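Local coordinates for protein type VI secretion system component (Escherichia coli O6, PDB 2P5Z) that is a component of the type VI secretion system, structurally similar to the phage T4 tail proteins gp27 and gp5, and probably forms part of its injection machinery, at residues A[182-186]-A[372-376]; A[205-210]-A[367-373]; A[322-328]-A[342-348]. All blocks are in the same frame, centred on the assembly; numbering follows the deposited sequence.

Contact 1: A[182-186]-A[372-376]; sequences VGIWF and GYRPA
G183 and R374 bring their CA atoms within 5.4 Å of each other where the chain turns out of helix 171-182 toward strand 185-191, and the loop after strand 359-366 runs past this exit. W185 and Y373 form the aromatic half of the contact, a T-shaped pair with ring planes at 90°. Y373 presents its edge to one face of the indole, with Y373 CD2 3.6 Å from W185 CG and offset toward the rim. W185 has CG between its own backbone N and carbonyl carbon (chi1 55°), which turns that face to the tyrosine. P375 continues the apolar surface, its CG lying 3.9 Å from W185 CB. R374 supplies the polar half: bent at chi2, it directs the guanidinium edge at G183 O, and R374 NH1 donates a hydrogen bond there, though the modelled length of 2.4 Å is doubtful. NH1 also bonds to D203 O, and NE forms a salt bridge with E304 of helix 298-308, so one arginine joins three parts of the chain. The carbonyl it reaches belongs to a helix end: G183, with positive phi, is the C-prime residue of a Schellman motif, in which I184 N returns to L179 O.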
ATOM      1  N   VAL A 182     -14.845 -15.061 -12.094  1.00 46.61           N
ATOM      2  CA  VAL A 182     -15.732 -16.128 -12.500  1.00 47.62           C
ATOM      3  C   VAL A 182     -15.359 -17.426 -11.746  1.00 51.22           C
ATOM      4  O   VAL A 182     -16.034 -18.457 -11.848  1.00 49.07           O
ATOM      5  CB  VAL A 182     -15.620 -16.224 -14.036  1.00 48.95           C
ATOM      6  CG1 VAL A 182     -14.991 -17.510 -14.496  1.00 47.46           C
ATOM      7  CG2 VAL A 182     -16.941 -15.905 -14.714  1.00 47.56           C
ATOM      8  N   GLY A 183     -14.281 -17.351 -10.957  1.00 52.04           N
ATOM      9  CA  GLY A 183     -13.919 -18.428 -10.043  1.00 48.35           C
ATOM     10  C   GLY A 183     -13.229 -19.628 -10.665  1.00 47.25           C
ATOM     11  O   GLY A 183     -13.325 -20.738 -10.139  1.00 48.19           O
ATOM     12  N   ILE A 184     -12.552 -19.417 -11.791  1.00 44.68           N
ATOM     13  CA  ILE A 184     -11.742 -20.464 -12.408  1.00 45.08           C
ATOM     14  C   ILE A 184     -10.370 -20.404 -11.748  1.00 44.28           C
ATOM     15  O   ILE A 184      -9.868 -19.326 -11.417  1.00 42.53           O
ATOM     16  CB  ILE A 184     -11.610 -20.277 -13.960  1.00 45.82           C
ATOM     17  CG1 ILE A 184     -12.934 -20.573 -14.661  1.00 46.35           C
ATOM     18  CG2 ILE A 184     -10.557 -21.205 -14.584  1.00 43.66           C
ATOM     19  CD1 ILE A 184     -12.936 -20.168 -16.135  1.00 42.40           C
ATOM     20  N   TRP A 185      -9.772 -21.565 -11.533  1.00 45.42           N
ATOM     21  CA  TRP A 185      -8.455 -21.612 -10.940  1.00 45.74           C
ATOM     22  C   TRP A 185      -7.501 -22.461 -11.745  1.00 46.09           C
ATOM     23  O   TRP A 185      -7.917 -23.279 -12.569  1.00 48.52           O
ATOM     24  CB  TRP A 185      -8.513 -22.104  -9.497  1.00 42.39           C
ATOM     25  CG  TRP A 185      -9.191 -23.409  -9.288  1.00 40.83           C
ATOM     26  CD1 TRP A 185     -10.525 -23.613  -9.085  1.00 42.41           C
ATOM     27  CD2 TRP A 185      -8.571 -24.692  -9.203  1.00 40.49           C
ATOM     28  NE1 TRP A 185     -10.780 -24.954  -8.901  1.00 44.26           N
ATOM     29  CE2 TRP A 185      -9.597 -25.639  -8.969  1.00 42.16           C
ATOM     30  CE3 TRP A 185      -7.254 -25.140  -9.320  1.00 42.25           C
ATOM     31  CZ2 TRP A 185      -9.344 -27.007  -8.837  1.00 42.98           C
ATOM     32  CZ3 TRP A 185      -7.001 -26.516  -9.188  1.00 43.90           C
ATOM     33  CH2 TRP A 185      -8.042 -27.427  -8.950  1.00 42.52           C
ATOM     34  N   PHE A 186      -6.218 -22.262 -11.495  1.00 42.42           N
ATOM     35  CA  PHE A 186      -5.223 -23.077 -12.147  1.00 44.30           C
ATOM     36  C   PHE A 186      -4.108 -23.629 -11.245  1.00 48.04           C
ATOM     37  O   PHE A 186      -3.820 -23.095 -10.163  1.00 45.77           O
ATOM     38  CB  PHE A 186      -4.629 -22.355 -13.362  1.00 34.40           C
ATOM     39  CG  PHE A 186      -3.971 -21.042 -13.054  1.00 28.55           C
ATOM     40  CD1 PHE A 186      -4.713 -19.865 -13.010  1.00 26.66           C
ATOM     41  CD2 PHE A 186      -2.596 -20.971 -12.865  1.00 26.86           C
ATOM     42  CE1 PHE A 186      -4.091 -18.636 -12.760  1.00 29.38           C
ATOM     43  CE2 PHE A 186      -1.958 -19.742 -12.609  1.00 24.75           C
ATOM     44  CZ  PHE A 186      -2.706 -18.569 -12.588  1.00 28.07           C
ATOM     45  N   GLY A 372     -16.027 -25.375  -3.276  1.00 72.05           N
ATOM     46  CA  GLY A 372     -14.727 -25.719  -3.867  1.00 61.67           C
ATOM     47  C   GLY A 372     -13.707 -24.604  -3.698  1.00 57.74           C
ATOM     48  O   GLY A 372     -14.005 -23.577  -3.077  1.00 53.68           O
ATOM     49  N   TYR A 373     -12.500 -24.803  -4.232  1.00 55.93           N
ATOM     50  CA  TYR A 373     -11.466 -23.768  -4.151  1.00 53.09           C
ATOM     51  C   TYR A 373     -11.830 -22.606  -5.062  1.00 53.12           C
ATOM     52  O   TYR A 373     -12.353 -22.821  -6.152  1.00 56.38           O
ATOM     53  CB  TYR A 373     -10.062 -24.303  -4.499  1.00 50.63           C
ATOM     54  CG  TYR A 373      -9.027 -23.195  -4.592  1.00 50.63           C
ATOM     55  CD1 TYR A 373      -8.488 -22.611  -3.448  1.00 46.98           C
ATOM     56  CD2 TYR A 373      -8.630 -22.693  -5.829  1.00 49.32           C
ATOM     57  CE1 TYR A 373      -7.562 -21.567  -3.546  1.00 46.92           C
ATOM     58  CE2 TYR A 373      -7.726 -21.662  -5.930  1.00 47.20           C
ATOM     59  CZ  TYR A 373      -7.193 -21.103  -4.799  1.00 47.92           C
ATOM     60  OH  TYR A 373      -6.289 -20.075  -4.956  1.00 50.81           O
ATOM     61  N   ARG A 374     -11.567 -21.386  -4.596  1.00 49.72           N
ATOM     62  CA  ARG A 374     -11.782 -20.166  -5.357  1.00 50.63           C
ATOM     63  C   ARG A 374     -10.650 -19.204  -5.010  1.00 49.33           C
ATOM     64  O   ARG A 374     -10.359 -19.005  -3.832  1.00 56.39           O
ATOM     65  CB  ARG A 374     -13.116 -19.493  -4.981  1.00 51.46           C
ATOM     66  CG  ARG A 374     -14.391 -20.295  -5.237  1.00 51.87           C
ATOM     67  CD  ARG A 374     -14.664 -20.567  -6.717  1.00 50.61           C
ATOM     68  NE  ARG A 374     -15.575 -21.702  -6.861  1.00 46.28           N
ATOM     69  CZ  ARG A 374     -15.630 -22.495  -7.927  1.00 50.29           C
ATOM     70  NH1 ARG A 374     -14.809 -22.297  -8.972  1.00 45.26           N
ATOM     71  NH2 ARG A 374     -16.499 -23.507  -7.944  1.00 50.28           N
ATOM     72  N   PRO A 375     -10.013 -18.595  -6.022  1.00 45.44           N
ATOM     73  CA  PRO A 375      -8.913 -17.670  -5.777  1.00 43.07           C
ATOM     74  C   PRO A 375      -9.390 -16.323  -5.282  1.00 45.16           C
ATOM     75  O   PRO A 375     -10.572 -16.005  -5.393  1.00 45.12           O
ATOM     76  CB  PRO A 375      -8.269 -17.499  -7.165  1.00 41.05           C
ATOM     77  CG  PRO A 375      -8.938 -18.482  -8.052  1.00 41.36           C
ATOM     78  CD  PRO A 375     -10.258 -18.781  -7.458  1.00 45.91           C
ATOM     79  N   ALA A 376      -8.464 -15.539  -4.746  1.00 46.31           N
ATOM     80  CA  ALA A 376      -8.757 -14.177  -4.366  1.00 48.76           C
ATOM     81  C   ALA A 376      -9.142 -13.342  -5.597  1.00 53.51           C
ATOM     82  O   ALA A 376      -8.582 -13.487  -6.690  1.00 55.27           O
ATOM     83  CB  ALA A 376      -7.556 -13.546  -3.623  1.00 44.88           C
TER

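Contact 2: A[205-210]-A[367-373]; sequences QSGYER and YSERYGY
Y208 turns its ring edge to Y367, whose CE1 lies 3.6 Å from Y208 CD2, while one face of the Y208 ring is covered by its own segment, with Q205 CA over the ring centre. The two tyrosine planes are inclined at 74° and their centroids are 5.9 Å apart, an oblique meeting that is neither a stack nor a T-shaped pair. Y367 has a second flat neighbour in R210. The side chains run at about a right angle to each other, the guanidinium plane stands 67° from the ring, and Y367 CE1 lies at the guanidinium edge; R210 NH2 comes 3.4 Å from Y367 CZ. R210 also has a long, weak ion pair with E327 of the adjoining strand.

At the far end of the Y208 ring the hydroxyl acts as acceptor for Y373 N, 2.9 Å from Y208 OH. With CG anti to its carbonyl carbon (chi1 -60°), Y208 carries its ring toward the loop, where the bond helps to place the hydroxyl. Q205, bent at chi2, brings its amide to the same loop. As modelled, Q205 NE2 donates to S368 O, at a length too short to be trusted, and weakly to Y371 O at 3.0 Å. Q205 OE1 is as near to Y371 O without bonding to it, so that carbonyl does not firmly fix how the amide is turned.

Side chains here address a backbone: the Y208 phenol oxygen anchors one loop N-H, and the Q205 amide probably helps to hold the carbonyls, with little help from charge.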
ATOM      1  N   GLN A 205     -14.207 -29.163  -7.825  1.00 66.91           N
ATOM      2  CA  GLN A 205     -13.535 -30.222  -7.068  1.00 69.31           C
ATOM      3  C   GLN A 205     -13.048 -31.444  -7.866  1.00 70.26           C
ATOM      4  O   GLN A 205     -12.199 -32.194  -7.395  1.00 74.48           O
ATOM      5  CB  GLN A 205     -14.434 -30.641  -5.915  1.00 67.93           C
ATOM      6  CG  GLN A 205     -15.819 -30.071  -6.053  1.00 71.15           C
ATOM      7  CD  GLN A 205     -16.278 -29.378  -4.799  1.00 72.98           C
ATOM      8  OE1 GLN A 205     -16.959 -28.357  -4.853  1.00 74.39           O
ATOM      9  NE2 GLN A 205     -15.906 -29.929  -3.653  1.00 75.55           N
ATOM     10  N   SER A 206     -13.549 -31.623  -9.084  1.00 70.75           N
ATOM     11  CA  SER A 206     -13.077 -32.700  -9.944  1.00 69.95           C
ATOM     12  C   SER A 206     -11.713 -32.384 -10.569  1.00 68.01           C
ATOM     13  O   SER A 206     -11.155 -33.183 -11.319  1.00 65.26           O
ATOM     14  CB  SER A 206     -14.110 -33.007 -11.026  1.00 72.51           C
ATOM     15  OG  SER A 206     -14.226 -31.921 -11.926  1.00 76.54           O
ATOM     16  N   GLY A 207     -11.170 -31.216 -10.254  1.00 68.13           N
ATOM     17  CA  GLY A 207      -9.832 -30.877 -10.699  1.00 66.15           C
ATOM     18  C   GLY A 207      -8.756 -31.254  -9.713  1.00 66.14           C
ATOM     19  O   GLY A 207      -7.565 -31.207 -10.034  1.00 67.20           O
ATOM     20  N   TYR A 208      -9.192 -31.628  -8.511  1.00 65.67           N
ATOM     21  CA  TYR A 208      -8.296 -31.983  -7.420  1.00 63.97           C
ATOM     22  C   TYR A 208      -7.637 -33.313  -7.730  1.00 66.83           C
ATOM     23  O   TYR A 208      -8.246 -34.189  -8.334  1.00 67.92           O
ATOM     24  CB  TYR A 208      -9.062 -32.137  -6.105  1.00 59.53           C
ATOM     25  CG  TYR A 208      -9.817 -30.925  -5.586  1.00 57.50           C
ATOM     26  CD1 TYR A 208      -9.631 -29.653  -6.116  1.00 55.99           C
ATOM     27  CD2 TYR A 208     -10.693 -31.060  -4.512  1.00 56.23           C
ATOM     28  CE1 TYR A 208     -10.329 -28.557  -5.603  1.00 56.84           C
ATOM     29  CE2 TYR A 208     -11.384 -29.974  -3.982  1.00 53.16           C
ATOM     30  CZ  TYR A 208     -11.201 -28.727  -4.528  1.00 57.58           C
ATOM     31  OH  TYR A 208     -11.898 -27.654  -4.002  1.00 59.03           O
ATOM     32  N   GLU A 209      -6.387 -33.466  -7.326  1.00 72.03           N
ATOM     33  CA  GLU A 209      -5.710 -34.726  -7.539  1.00 77.18           C
ATOM     34  C   GLU A 209      -5.757 -35.594  -6.280  1.00 81.38           C
ATOM     35  O   GLU A 209      -5.339 -35.178  -5.200  1.00 82.21           O
ATOM     36  CB  GLU A 209      -4.281 -34.495  -8.003  1.00 77.11           C
ATOM     37  CG  GLU A 209      -3.614 -35.756  -8.495  1.00 81.01           C
ATOM     38  CD  GLU A 209      -2.213 -35.505  -8.982  1.00 82.99           C
ATOM     39  OE1 GLU A 209      -1.378 -36.430  -8.867  1.00 84.02           O
ATOM     40  OE2 GLU A 209      -1.947 -34.380  -9.465  1.00 82.77           O
ATOM     41  N   ARG A 210      -6.286 -36.801  -6.440  1.00 86.38           N
ATOM     42  CA  ARG A 210      -6.442 -37.752  -5.342  1.00 89.71           C
ATOM     43  C   ARG A 210      -5.492 -38.941  -5.549  1.00 91.11           C
ATOM     44  O   ARG A 210      -5.241 -39.340  -6.685  1.00 91.77           O
ATOM     45  CB  ARG A 210      -7.903 -38.215  -5.277  1.00 90.84           C
ATOM     46  CG  ARG A 210      -8.849 -37.172  -4.712  1.00 92.74           C
ATOM     47  CD  ARG A 210     -10.250 -37.337  -5.279  1.00 96.14           C
ATOM     48  NE  ARG A 210     -11.272 -36.921  -4.317  1.00 99.55           N
ATOM     49  CZ  ARG A 210     -11.998 -37.762  -3.579  1.00100.09           C
ATOM     50  NH1 ARG A 210     -11.828 -39.076  -3.694  1.00 99.67           N
ATOM     51  NH2 ARG A 210     -12.902 -37.290  -2.729  1.00 99.37           N
ATOM     52  N   TYR A 367     -11.702 -30.501   2.352  1.00 63.90           N
ATOM     53  CA  TYR A 367     -12.558 -31.033   1.309  1.00 68.29           C
ATOM     54  C   TYR A 367     -14.009 -30.828   1.749  1.00 70.64           C
ATOM     55  O   TYR A 367     -14.335 -30.925   2.937  1.00 71.57           O
ATOM     56  CB  TYR A 367     -12.290 -32.516   1.086  1.00 74.45           C
ATOM     57  CG  TYR A 367     -12.830 -33.043  -0.223  1.00 77.26           C
ATOM     58  CD1 TYR A 367     -12.064 -32.963  -1.378  1.00 78.04           C
ATOM     59  CD2 TYR A 367     -14.102 -33.631  -0.308  1.00 78.23           C
ATOM     60  CE1 TYR A 367     -12.536 -33.441  -2.592  1.00 80.09           C
ATOM     61  CE2 TYR A 367     -14.592 -34.114  -1.527  1.00 79.91           C
ATOM     62  CZ  TYR A 367     -13.795 -34.010  -2.671  1.00 80.58           C
ATOM     63  OH  TYR A 367     -14.222 -34.468  -3.907  1.00 80.76           O
ATOM     64  N   SER A 368     -14.869 -30.520   0.789  1.00 71.89           N
ATOM     65  CA  SER A 368     -16.291 -30.357   1.046  1.00 77.24           C
ATOM     66  C   SER A 368     -17.004 -30.670  -0.245  1.00 78.96           C
ATOM     67  O   SER A 368     -16.407 -30.592  -1.315  1.00 78.73           O
ATOM     68  CB  SER A 368     -16.606 -28.927   1.484  1.00 76.88           C
ATOM     69  OG  SER A 368     -17.952 -28.794   1.909  1.00 77.99           O
ATOM     70  N   GLU A 369     -18.272 -31.046  -0.156  1.00 82.76           N
ATOM     71  CA  GLU A 369     -19.035 -31.310  -1.370  1.00 87.75           C
ATOM     72  C   GLU A 369     -19.943 -30.144  -1.699  1.00 86.47           C
ATOM     73  O   GLU A 369     -20.537 -30.102  -2.770  1.00 87.38           O
ATOM     74  CB  GLU A 369     -19.838 -32.607  -1.259  1.00 88.72           C
ATOM     75  CG  GLU A 369     -19.022 -33.862  -1.546  1.00 90.64           C
ATOM     76  CD  GLU A 369     -19.791 -35.141  -1.246  1.00 91.88           C
ATOM     77  OE1 GLU A 369     -21.033 -35.162  -1.434  1.00 92.72           O
ATOM     78  OE2 GLU A 369     -19.149 -36.127  -0.821  1.00 92.08           O
ATOM     79  N   ARG A 370     -20.045 -29.190  -0.784  1.00 86.52           N
ATOM     80  CA  ARG A 370     -20.900 -28.044  -1.039  1.00 88.53           C
ATOM     81  C   ARG A 370     -20.172 -26.719  -1.260  1.00 86.98           C
ATOM     82  O   ARG A 370     -20.815 -25.676  -1.353  1.00 88.30           O
ATOM     83  CB  ARG A 370     -22.052 -27.932  -0.014  1.00 92.52           C
ATOM     84  CG  ARG A 370     -21.713 -28.190   1.455  1.00 96.01           C
ATOM     85  CD  ARG A 370     -21.015 -26.994   2.090  1.00100.46           C
ATOM     86  NE  ARG A 370     -21.608 -26.584   3.362  1.00103.76           N
ATOM     87  CZ  ARG A 370     -22.496 -25.601   3.495  1.00104.78           C
ATOM     88  NH1 ARG A 370     -22.913 -24.925   2.430  1.00105.04           N
ATOM     89  NH2 ARG A 370     -22.971 -25.294   4.696  1.00105.30           N
ATOM     90  N   TYR A 371     -18.840 -26.769  -1.335  1.00 83.42           N
ATOM     91  CA  TYR A 371     -18.039 -25.696  -1.948  1.00 80.43           C
ATOM     92  C   TYR A 371     -16.701 -26.199  -2.470  1.00 77.45           C
ATOM     93  O   TYR A 371     -16.301 -27.314  -2.157  1.00 78.47           O
ATOM     94  CB  TYR A 371     -17.850 -24.483  -1.031  1.00 84.46           C
ATOM     95  CG  TYR A 371     -16.826 -24.592   0.068  1.00 86.59           C
ATOM     96  CD1 TYR A 371     -17.102 -25.309   1.227  1.00 87.48           C
ATOM     97  CD2 TYR A 371     -15.613 -23.921  -0.015  1.00 86.56           C
ATOM     98  CE1 TYR A 371     -16.186 -25.389   2.254  1.00 86.42           C
ATOM     99  CE2 TYR A 371     -14.687 -23.993   1.013  1.00 87.46           C
ATOM    100  CZ  TYR A 371     -14.983 -24.733   2.147  1.00 86.90           C
ATOM    101  OH  TYR A 371     -14.082 -24.820   3.187  1.00 87.79           O
ATOM    102  N   GLY A 372     -16.027 -25.375  -3.276  1.00 72.05           N
ATOM    103  CA  GLY A 372     -14.727 -25.719  -3.867  1.00 61.67           C
ATOM    104  C   GLY A 372     -13.707 -24.604  -3.698  1.00 57.74           C
ATOM    105  O   GLY A 372     -14.005 -23.577  -3.077  1.00 53.68           O
ATOM    106  N   TYR A 373     -12.500 -24.803  -4.232  1.00 55.93           N
ATOM    107  CA  TYR A 373     -11.466 -23.768  -4.151  1.00 53.09           C
ATOM    108  C   TYR A 373     -11.830 -22.606  -5.062  1.00 53.12           C
ATOM    109  O   TYR A 373     -12.353 -22.821  -6.152  1.00 56.38           O
ATOM    110  CB  TYR A 373     -10.062 -24.303  -4.499  1.00 50.63           C
ATOM    111  CG  TYR A 373      -9.027 -23.195  -4.592  1.00 50.63           C
ATOM    112  CD1 TYR A 373      -8.488 -22.611  -3.448  1.00 46.98           C
ATOM    113  CD2 TYR A 373      -8.630 -22.693  -5.829  1.00 49.32           C
ATOM    114  CE1 TYR A 373      -7.562 -21.567  -3.546  1.00 46.92           C
ATOM    115  CE2 TYR A 373      -7.726 -21.662  -5.930  1.00 47.20           C
ATOM    116  CZ  TYR A 373      -7.193 -21.103  -4.799  1.00 47.92           C
ATOM    117  OH  TYR A 373      -6.289 -20.075  -4.956  1.00 50.81           O
TER

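Contact 3: A[322-328]-A[342-348]; sequences LMPGLEI and GVLITGV
I345 is bonded through both its backbone groups to two consecutive residues of a tight turn: I345 O receives G325 N at 3.0 Å, and I345 N donates to L326 O at 3.0 Å. The bond to L326 is nearly straight, 177° at the hydrogen, whereas the G325 donor is tilted from the carbonyl plane of I345. The turn, type II from M323 to L326, has proline and glycine at its two central positions, as suits it. E327 and L344 are a non-hydrogen-bonded antiparallel pair. I328 and V343 are a hydrogen-bonded one: I328 N lies 2.9 Å from V343 O. In return, V343 N lies 2.8 Å from I328 O. On the face of I328 and V343, I328 CG1 touches V343 CG2 at 3.9 Å and also approaches I345 CD1. L344, its CG anti to the backbone N (chi1 -176°), sends CD2 back toward the carbonyls of G325 and L326. P324 meets V348 at about a right angle through CD and CG2. Strand 326-330 lies between 343-353, antiparallel to it, and 209-214, parallel to it; helix 337-341 lies on the connection, and T346 and G347 form a classic bulge facing T363 of strand 359-366.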
ATOM      1  N   LEU A 322       4.056 -33.633  -2.157  1.00 70.91           N
ATOM      2  CA  LEU A 322       3.042 -32.682  -1.691  1.00 67.93           C
ATOM      3  C   LEU A 322       3.101 -31.344  -2.438  1.00 65.26           C
ATOM      4  O   LEU A 322       4.147 -30.691  -2.510  1.00 63.09           O
ATOM      5  CB  LEU A 322       3.156 -32.464  -0.181  1.00 70.82           C
ATOM      6  CG  LEU A 322       1.820 -32.271   0.542  1.00 73.43           C
ATOM      7  CD1 LEU A 322       1.165 -33.612   0.775  1.00 74.69           C
ATOM      8  CD2 LEU A 322       1.991 -31.566   1.865  1.00 73.95           C
ATOM      9  N   MET A 323       1.956 -30.947  -2.981  1.00 62.99           N
ATOM     10  CA  MET A 323       1.895 -29.926  -4.013  1.00 58.96           C
ATOM     11  C   MET A 323       0.525 -29.275  -3.949  1.00 56.15           C
ATOM     12  O   MET A 323      -0.433 -29.923  -3.537  1.00 57.67           O
ATOM     13  CB  MET A 323       2.016 -30.626  -5.357  1.00 58.10           C
ATOM     14  CG  MET A 323       2.939 -29.977  -6.341  1.00 62.17           C
ATOM     15  SD  MET A 323       2.812 -30.822  -7.928  1.00 60.91           S
ATOM     16  CE  MET A 323       2.719 -32.549  -7.449  1.00 63.23           C
ATOM     17  N   PRO A 324       0.422 -27.998  -4.361  1.00 53.97           N
ATOM     18  CA  PRO A 324      -0.879 -27.396  -4.608  1.00 52.42           C
ATOM     19  C   PRO A 324      -1.694 -28.148  -5.666  1.00 54.86           C
ATOM     20  O   PRO A 324      -1.176 -28.505  -6.731  1.00 54.70           O
ATOM     21  CB  PRO A 324      -0.515 -26.007  -5.125  1.00 50.53           C
ATOM     22  CG  PRO A 324       0.784 -25.720  -4.518  1.00 52.17           C
ATOM     23  CD  PRO A 324       1.506 -27.024  -4.574  1.00 53.72           C
ATOM     24  N   GLY A 325      -2.962 -28.391  -5.356  1.00 56.35           N
ATOM     25  CA  GLY A 325      -3.833 -29.141  -6.240  1.00 55.45           C
ATOM     26  C   GLY A 325      -4.129 -30.526  -5.710  1.00 56.53           C
ATOM     27  O   GLY A 325      -5.160 -31.115  -6.041  1.00 53.72           O
ATOM     28  N   LEU A 326      -3.219 -31.054  -4.898  1.00 59.01           N
ATOM     29  CA  LEU A 326      -3.398 -32.379  -4.304  1.00 61.95           C
ATOM     30  C   LEU A 326      -4.418 -32.386  -3.182  1.00 61.12           C
ATOM     31  O   LEU A 326      -4.388 -31.524  -2.309  1.00 60.36           O
ATOM     32  CB  LEU A 326      -2.074 -32.912  -3.761  1.00 65.96           C
ATOM     33  CG  LEU A 326      -1.316 -33.926  -4.616  1.00 69.05           C
ATOM     34  CD1 LEU A 326      -0.706 -33.272  -5.854  1.00 71.35           C
ATOM     35  CD2 LEU A 326      -0.239 -34.579  -3.782  1.00 70.09           C
ATOM     36  N   GLU A 327      -5.330 -33.353  -3.225  1.00 64.37           N
ATOM     37  CA  GLU A 327      -6.175 -33.666  -2.079  1.00 68.67           C
ATOM     38  C   GLU A 327      -5.490 -34.762  -1.288  1.00 69.55           C
ATOM     39  O   GLU A 327      -5.271 -35.857  -1.801  1.00 70.01           O
ATOM     40  CB  GLU A 327      -7.561 -34.142  -2.513  1.00 72.69           C
ATOM     41  CG  GLU A 327      -8.573 -34.282  -1.359  1.00 80.41           C
ATOM     42  CD  GLU A 327      -8.953 -35.740  -1.013  1.00 86.84           C
ATOM     43  OE1 GLU A 327     -10.169 -36.002  -0.841  1.00 88.26           O
ATOM     44  OE2 GLU A 327      -8.062 -36.621  -0.905  1.00 88.00           O
ATOM     45  N   ILE A 328      -5.125 -34.474  -0.047  1.00 70.18           N
ATOM     46  CA  ILE A 328      -4.516 -35.499   0.790  1.00 72.99           C
ATOM     47  C   ILE A 328      -5.327 -35.762   2.048  1.00 74.82           C
ATOM     48  O   ILE A 328      -6.188 -34.969   2.422  1.00 76.08           O
ATOM     49  CB  ILE A 328      -3.076 -35.137   1.187  1.00 72.94           C
ATOM     50  CG1 ILE A 328      -3.082 -34.020   2.230  1.00 72.87           C
ATOM     51  CG2 ILE A 328      -2.259 -34.765  -0.053  1.00 72.26           C
ATOM     52  CD1 ILE A 328      -1.898 -34.017   3.136  1.00 74.16           C
ATOM     53  N   GLY A 342      -9.918 -35.141   4.856  1.00 76.50           N
ATOM     54  CA  GLY A 342      -9.292 -34.833   3.570  1.00 72.33           C
ATOM     55  C   GLY A 342      -9.150 -33.331   3.394  1.00 68.01           C
ATOM     56  O   GLY A 342     -10.076 -32.568   3.674  1.00 69.31           O
ATOM     57  N   VAL A 343      -7.972 -32.887   2.981  1.00 62.62           N
ATOM     58  CA  VAL A 343      -7.737 -31.459   2.798  1.00 59.24           C
ATOM     59  C   VAL A 343      -7.153 -31.189   1.429  1.00 55.53           C
ATOM     60  O   VAL A 343      -6.450 -32.032   0.872  1.00 55.21           O
ATOM     61  CB  VAL A 343      -6.826 -30.835   3.907  1.00 62.90           C
ATOM     62  CG1 VAL A 343      -7.313 -31.221   5.295  1.00 61.94           C
ATOM     63  CG2 VAL A 343      -5.347 -31.215   3.736  1.00 58.89           C
ATOM     64  N   LEU A 344      -7.470 -30.025   0.874  1.00 53.64           N
ATOM     65  CA  LEU A 344      -6.970 -29.657  -0.444  1.00 49.92           C
ATOM     66  C   LEU A 344      -5.863 -28.665  -0.240  1.00 47.54           C
ATOM     67  O   LEU A 344      -6.080 -27.623   0.367  1.00 47.87           O
ATOM     68  CB  LEU A 344      -8.080 -29.030  -1.286  1.00 53.29           C
ATOM     69  CG  LEU A 344      -7.869 -28.615  -2.756  1.00 54.92           C
ATOM     70  CD1 LEU A 344      -7.443 -27.155  -2.905  1.00 53.29           C
ATOM     71  CD2 LEU A 344      -6.933 -29.559  -3.536  1.00 54.19           C
ATOM     72  N   ILE A 345      -4.686 -28.990  -0.758  1.00 46.16           N
ATOM     73  CA  ILE A 345      -3.530 -28.124  -0.629  1.00 47.24           C
ATOM     74  C   ILE A 345      -3.665 -26.948  -1.570  1.00 46.71           C
ATOM     75  O   ILE A 345      -3.757 -27.133  -2.784  1.00 42.65           O
ATOM     76  CB  ILE A 345      -2.231 -28.856  -0.999  1.00 46.67           C
ATOM     77  CG1 ILE A 345      -2.116 -30.194  -0.248  1.00 48.96           C
ATOM     78  CG2 ILE A 345      -1.016 -27.930  -0.796  1.00 42.50           C
ATOM     79  CD1 ILE A 345      -1.994 -30.080   1.277  1.00 47.08           C
ATOM     80  N   THR A 346      -3.671 -25.747  -0.995  1.00 45.75           N
ATOM     81  CA  THR A 346      -3.741 -24.520  -1.764  1.00 45.16           C
ATOM     82  C   THR A 346      -2.378 -23.881  -1.959  1.00 48.27           C
ATOM     83  O   THR A 346      -2.206 -23.090  -2.879  1.00 52.24           O
ATOM     84  CB  THR A 346      -4.662 -23.483  -1.105  1.00 44.09           C
ATOM     85  OG1 THR A 346      -4.135 -23.110   0.176  1.00 45.38           O
ATOM     86  CG2 THR A 346      -6.063 -24.054  -0.930  1.00 44.60           C
ATOM     87  N   GLY A 347      -1.416 -24.193  -1.092  1.00 45.47           N
ATOM     88  CA  GLY A 347      -0.118 -23.532  -1.148  1.00 42.69           C
ATOM     89  C   GLY A 347       0.959 -24.278  -0.383  1.00 45.59           C
ATOM     90  O   GLY A 347       0.644 -24.985   0.563  1.00 46.23           O
ATOM     91  N   VAL A 348       2.217 -24.169  -0.828  1.00 43.20           N
ATOM     92  CA  VAL A 348       3.375 -24.669  -0.083  1.00 40.90           C
ATOM     93  C   VAL A 348       4.540 -23.669  -0.093  1.00 43.44           C
ATOM     94  O   VAL A 348       4.778 -22.982  -1.084  1.00 45.71           O
ATOM     95  CB  VAL A 348       3.900 -26.051  -0.583  1.00 40.61           C
ATOM     96  CG1 VAL A 348       2.840 -27.141  -0.486  1.00 36.01           C
ATOM     97  CG2 VAL A 348       4.415 -25.968  -2.001  1.00 44.93           C
TER

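Taken together, contacts 1 and 2 illustrate how one loop can be held at several points, at a helix end and beside a sheet, while contact 3 builds the sheet next to it. Contacts 1 and 3 are buried, whereas contact 2 is partly open, with R210 exposed. Contacts 1 and 2 share G372 and Y373; they also meet directly where the indole of W185 packs on Y208. Contact 3 belongs to the sheet itself, and its L344 and T346 side chains touch Y208 and Y373. Chemistry follows place: regular backbone pairing in contact 3, side-chain-to-backbone bonds in contact 2, and in contact 1 an aromatic pair beside a buried arginine with a carboxylate partner.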